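Local coordinates for methyltransferase-like protein (Saccharopolyspora spinosa, PDB 4PNE) that catalyses a [4+2] cycloaddition in spinosyn biosynthesis, as a standalone cyclase built like an S-adenosylmethionine-dependent methyltransferase, at residues M251-A259 with W276-A287. Numbering follows the deposited sequence.
Sequences MPQFAEELA and WAAAVCDYEKYA
M251 reaches across to Y283, Y286 and V280 with its methyl group. The bend at chi2 (-59°) brings M251 CE to 3.9 Å from Y283 CB and 3.8 Å from Y286 OH, a hydroxyl that donates to A279 O from above that carbonyl's plane. An unbranched thioether suits this place because it can curl round its neighbours. P252, whose ring keeps it compact and rigid, lies against the Y283 ring: P252 CA sits over one face, 3.9 Å from the ring centroid, in a CH-pi contact. One water bridges the pair, donating to the backbone O of P252 and hydrogen-bonded to Y283 OH. F254 turns its ring edge to V280, F254 CD2 lying 3.8 Å from V280 CG1, while CE2 meets W276 CH2; W73 packs edge-to-face with the same phenylalanine. Helix 250-260 and helix 271-281 belong to the helical insertion between strands 236-242 and 290-298 of the Rossmann-like methyltransferase fold, and their segments cross at -133° with axes 9.4 Å apart. The W276 side chain lies about 7 Å from that of I60, which binds S-adenosyl-L-homocysteine. At A255 the side chain is a single methyl, which lets the backbones close to 5.1 Å between A255 CA and C281 CA; that methyl also meets the Y283 ring obliquely. Here V280 is a knob in the hole formed by M251, F254, A255 and L258. L258 returns the knobs-into-holes packing, entering among W276, A277, V280 and C281. With CG anti to the backbone N (chi1 178°), the leucine brings L258 CD2 to 3.8 Å from V280 CG1. V53 of helix 36-54 touches F254 and L258.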
loop_
_atom_site.group_PDB
_atom_site.type_symbol
_atom_site.label_atom_id
_atom_site.label_comp_id
_atom_site.label_asym_id
_atom_site.label_seq_id
_atom_site.Cartn_x
_atom_site.Cartn_y
_atom_site.Cartn_z
ATOM N N MET A 251 3.308 14.552 0.456
ATOM C CA MET A 251 2.320 15.142 1.363
ATOM C C MET A 251 1.999 16.592 0.986
ATOM O O MET A 251 0.822 16.952 0.941
ATOM C CB MET A 251 2.750 15.066 2.819
ATOM C CG MET A 251 2.722 13.672 3.411
ATOM S SD MET A 251 1.132 12.877 3.371
ATOM C CE MET A 251 0.137 13.934 4.427
ATOM N N PRO A 252 2.998 17.420 0.689
ATOM C CA PRO A 252 2.623 18.799 0.348
ATOM C C PRO A 252 1.762 18.842 -0.904
ATOM O O PRO A 252 0.772 19.601 -0.946
ATOM C CB PRO A 252 3.976 19.498 0.112
ATOM C CG PRO A 252 4.978 18.620 0.723
ATOM C CD PRO A 252 4.455 17.233 0.755
ATOM N N GLN A 253 2.088 18.033 -1.909
ATOM C CA GLN A 253 1.385 18.121 -3.178
ATOM C C GLN A 253 -0.005 17.525 -3.042
ATOM O O GLN A 253 -0.986 18.120 -3.528
ATOM C CB GLN A 253 2.154 17.442 -4.317
ATOM C CG GLN A 253 3.442 18.184 -4.667
ATOM C CD GLN A 253 4.046 17.828 -6.023
ATOM O OE1 GLN A 253 3.418 17.195 -6.872
ATOM N NE2 GLN A 253 5.293 18.253 -6.226
ATOM N N PHE A 254 -0.133 16.397 -2.359
ATOM C CA PHE A 254 -1.457 15.812 -2.190
ATOM C C PHE A 254 -2.355 16.720 -1.348
ATOM O O PHE A 254 -3.531 16.873 -1.673
ATOM C CB PHE A 254 -1.366 14.421 -1.559
ATOM C CG PHE A 254 -2.699 13.758 -1.401
ATOM C CD1 PHE A 254 -3.297 13.167 -2.480
ATOM C CD2 PHE A 254 -3.356 13.763 -0.181
ATOM C CE1 PHE A 254 -4.555 12.591 -2.371
ATOM C CE2 PHE A 254 -4.615 13.184 -0.055
ATOM C CZ PHE A 254 -5.200 12.598 -1.137
ATOM N N ALA A 255 -1.808 17.366 -0.320
ATOM C CA ALA A 255 -2.578 18.271 0.530
ATOM C C ALA A 255 -3.130 19.426 -0.281
ATOM O O ALA A 255 -4.279 19.823 -0.100
ATOM C CB ALA A 255 -1.732 18.800 1.682
ATOM N N GLU A 256 -2.306 19.980 -1.160
ATOM C CA GLU A 256 -2.783 21.048 -2.015
ATOM C C GLU A 256 -3.940 20.558 -2.906
ATOM O O GLU A 256 -4.968 21.238 -3.038
ATOM C CB GLU A 256 -1.638 21.606 -2.847
ATOM C CG GLU A 256 -2.119 22.524 -3.935
ATOM C CD GLU A 256 -1.026 23.377 -4.519
ATOM O OE1 GLU A 256 0.154 23.216 -4.128
ATOM O OE2 GLU A 256 -1.358 24.195 -5.394
ATOM N N GLU A 257 -3.805 19.361 -3.483
ATOM C CA GLU A 257 -4.886 18.786 -4.300
ATOM C C GLU A 257 -6.180 18.588 -3.520
ATOM O O GLU A 257 -7.287 18.829 -4.028
ATOM C CB GLU A 257 -4.447 17.434 -4.888
ATOM C CG GLU A 257 -3.262 17.529 -5.789
ATOM C CD GLU A 257 -3.535 18.391 -6.999
ATOM O OE1 GLU A 257 -4.480 18.053 -7.757
ATOM O OE2 GLU A 257 -2.828 19.412 -7.171
ATOM N N LEU A 258 -6.036 18.094 -2.300
ATOM C CA LEU A 258 -7.127 17.812 -1.396
ATOM C C LEU A 258 -7.822 19.092 -1.038
ATOM O O LEU A 258 -9.052 19.165 -1.079
ATOM C CB LEU A 258 -6.611 17.103 -0.153
ATOM C CG LEU A 258 -7.638 16.761 0.941
ATOM C CD1 LEU A 258 -8.811 15.921 0.409
ATOM C CD2 LEU A 258 -6.977 16.033 2.100
ATOM N N ALA A 259 -7.047 20.134 -0.777
ATOM C CA ALA A 259 -7.612 21.421 -0.341
ATOM C C ALA A 259 -8.538 21.988 -1.380
ATOM O O ALA A 259 -9.537 22.596 -1.048
ATOM C CB ALA A 259 -6.524 22.381 -0.055
ATOM N N TRP A 276 -9.848 13.072 8.933
ATOM C CA TRP A 276 -8.673 12.582 8.221
ATOM C C TRP A 276 -8.157 13.665 7.249
ATOM O O TRP A 276 -6.945 13.906 7.150
ATOM C CB TRP A 276 -8.996 11.300 7.454
ATOM C CG TRP A 276 -7.913 10.943 6.492
ATOM C CD1 TRP A 276 -6.745 10.284 6.768
ATOM C CD2 TRP A 276 -7.883 11.247 5.097
ATOM N NE1 TRP A 276 -5.992 10.171 5.627
ATOM C CE2 TRP A 276 -6.664 10.755 4.590
ATOM C CE3 TRP A 276 -8.766 11.890 4.234
ATOM C CZ2 TRP A 276 -6.317 10.873 3.245
ATOM C CZ3 TRP A 276 -8.424 12.014 2.907
ATOM C CH2 TRP A 276 -7.203 11.518 2.430
ATOM N N ALA A 277 -9.085 14.307 6.539
ATOM C CA ALA A 277 -8.731 15.359 5.574
ATOM C C ALA A 277 -8.021 16.514 6.276
ATOM O O ALA A 277 -7.024 17.053 5.784
ATOM C CB ALA A 277 -9.969 15.871 4.860
ATOM N N ALA A 278 -8.513 16.878 7.449
ATOM C CA ALA A 278 -7.909 17.956 8.216
ATOM C C ALA A 278 -6.455 17.599 8.616
ATOM O O ALA A 278 -5.562 18.442 8.532
ATOM C CB ALA A 278 -8.753 18.244 9.441
ATOM N N ALA A 279 -6.220 16.339 8.985
ATOM C CA ALA A 279 -4.889 15.837 9.350
ATOM C C ALA A 279 -3.888 15.883 8.183
ATOM O O ALA A 279 -2.736 16.312 8.347
ATOM C CB ALA A 279 -5.011 14.422 9.882
ATOM N N VAL A 280 -4.330 15.470 6.995
ATOM C CA VAL A 280 -3.484 15.542 5.809
ATOM C C VAL A 280 -3.116 16.996 5.550
ATOM O O VAL A 280 -1.955 17.327 5.319
ATOM C CB VAL A 280 -4.189 14.923 4.577
ATOM C CG1 VAL A 280 -3.438 15.193 3.286
ATOM C CG2 VAL A 280 -4.377 13.436 4.794
ATOM N N CYS A 281 -4.087 17.894 5.632
ATOM C CA CYS A 281 -3.762 19.283 5.343
ATOM C C CYS A 281 -2.908 19.922 6.441
ATOM O O CYS A 281 -2.291 20.953 6.209
ATOM C CB CYS A 281 -5.042 20.072 5.115
ATOM S SG CYS A 281 -5.769 19.695 3.481
ATOM N N ASP A 282 -2.882 19.306 7.619
ATOM C CA ASP A 282 -2.002 19.713 8.706
ATOM C C ASP A 282 -0.604 19.084 8.595
ATOM O O ASP A 282 0.137 19.092 9.572
ATOM C CB ASP A 282 -2.634 19.330 10.052
ATOM C CG ASP A 282 -2.225 20.248 11.212
ATOM O OD1 ASP A 282 -1.896 21.438 11.008
ATOM O OD2 ASP A 282 -2.254 19.757 12.357
ATOM N N TYR A 283 -0.220 18.601 7.408
ATOM C CA TYR A 283 1.048 17.854 7.262
ATOM C C TYR A 283 2.276 18.632 7.736
ATOM O O TYR A 283 3.273 18.048 8.082
ATOM C CB TYR A 283 1.274 17.421 5.802
ATOM C CG TYR A 283 1.633 18.571 4.909
ATOM C CD1 TYR A 283 2.954 18.918 4.682
ATOM C CD2 TYR A 283 0.649 19.352 4.336
ATOM C CE1 TYR A 283 3.283 19.990 3.876
ATOM C CE2 TYR A 283 0.967 20.430 3.542
ATOM C CZ TYR A 283 2.291 20.746 3.316
ATOM O OH TYR A 283 2.614 21.827 2.521
ATOM N N GLU A 284 2.237 19.958 7.728
ATOM C CA GLU A 284 3.413 20.703 8.167
ATOM C C GLU A 284 3.766 20.426 9.613
ATOM O O GLU A 284 4.927 20.618 10.009
ATOM C CB GLU A 284 3.216 22.215 7.957
ATOM C CG GLU A 284 3.391 22.630 6.491
ATOM C CD GLU A 284 3.481 24.125 6.297
ATOM O OE1 GLU A 284 2.990 24.873 7.173
ATOM O OE2 GLU A 284 4.020 24.543 5.248
ATOM N N LYS A 285 2.812 19.984 10.422
ATOM C CA LYS A 285 3.130 19.687 11.823
ATOM C C LYS A 285 3.946 18.409 12.015
ATOM O O LYS A 285 4.579 18.256 13.043
ATOM C CB LYS A 285 1.857 19.568 12.657
ATOM C CG LYS A 285 0.954 20.782 12.619
ATOM C CD LYS A 285 1.560 21.976 13.329
ATOM C CE LYS A 285 0.594 23.162 13.298
ATOM N NZ LYS A 285 1.009 24.283 14.173
ATOM N N TYR A 286 3.978 17.509 11.033
ATOM C CA TYR A 286 4.630 16.218 11.268
ATOM C C TYR A 286 5.360 15.595 10.101
ATOM O O TYR A 286 6.182 14.712 10.328
ATOM C CB TYR A 286 3.597 15.197 11.768
ATOM C CG TYR A 286 2.446 15.003 10.808
ATOM C CD1 TYR A 286 1.343 15.823 10.869
ATOM C CD2 TYR A 286 2.478 14.028 9.821
ATOM C CE1 TYR A 286 0.283 15.685 9.965
ATOM C CE2 TYR A 286 1.438 13.879 8.924
ATOM C CZ TYR A 286 0.340 14.710 8.992
ATOM O OH TYR A 286 -0.711 14.556 8.088
ATOM N N ALA A 287 5.050 15.979 8.866
ATOM C CA ALA A 287 5.522 15.221 7.710
ATOM C C ALA A 287 7.056 15.244 7.581
ATOM O O ALA A 287 7.667 14.346 6.974
ATOM C CB ALA A 287 4.898 15.751 6.456
HETATM O O HOH W 1 0.612 21.976 0.252
#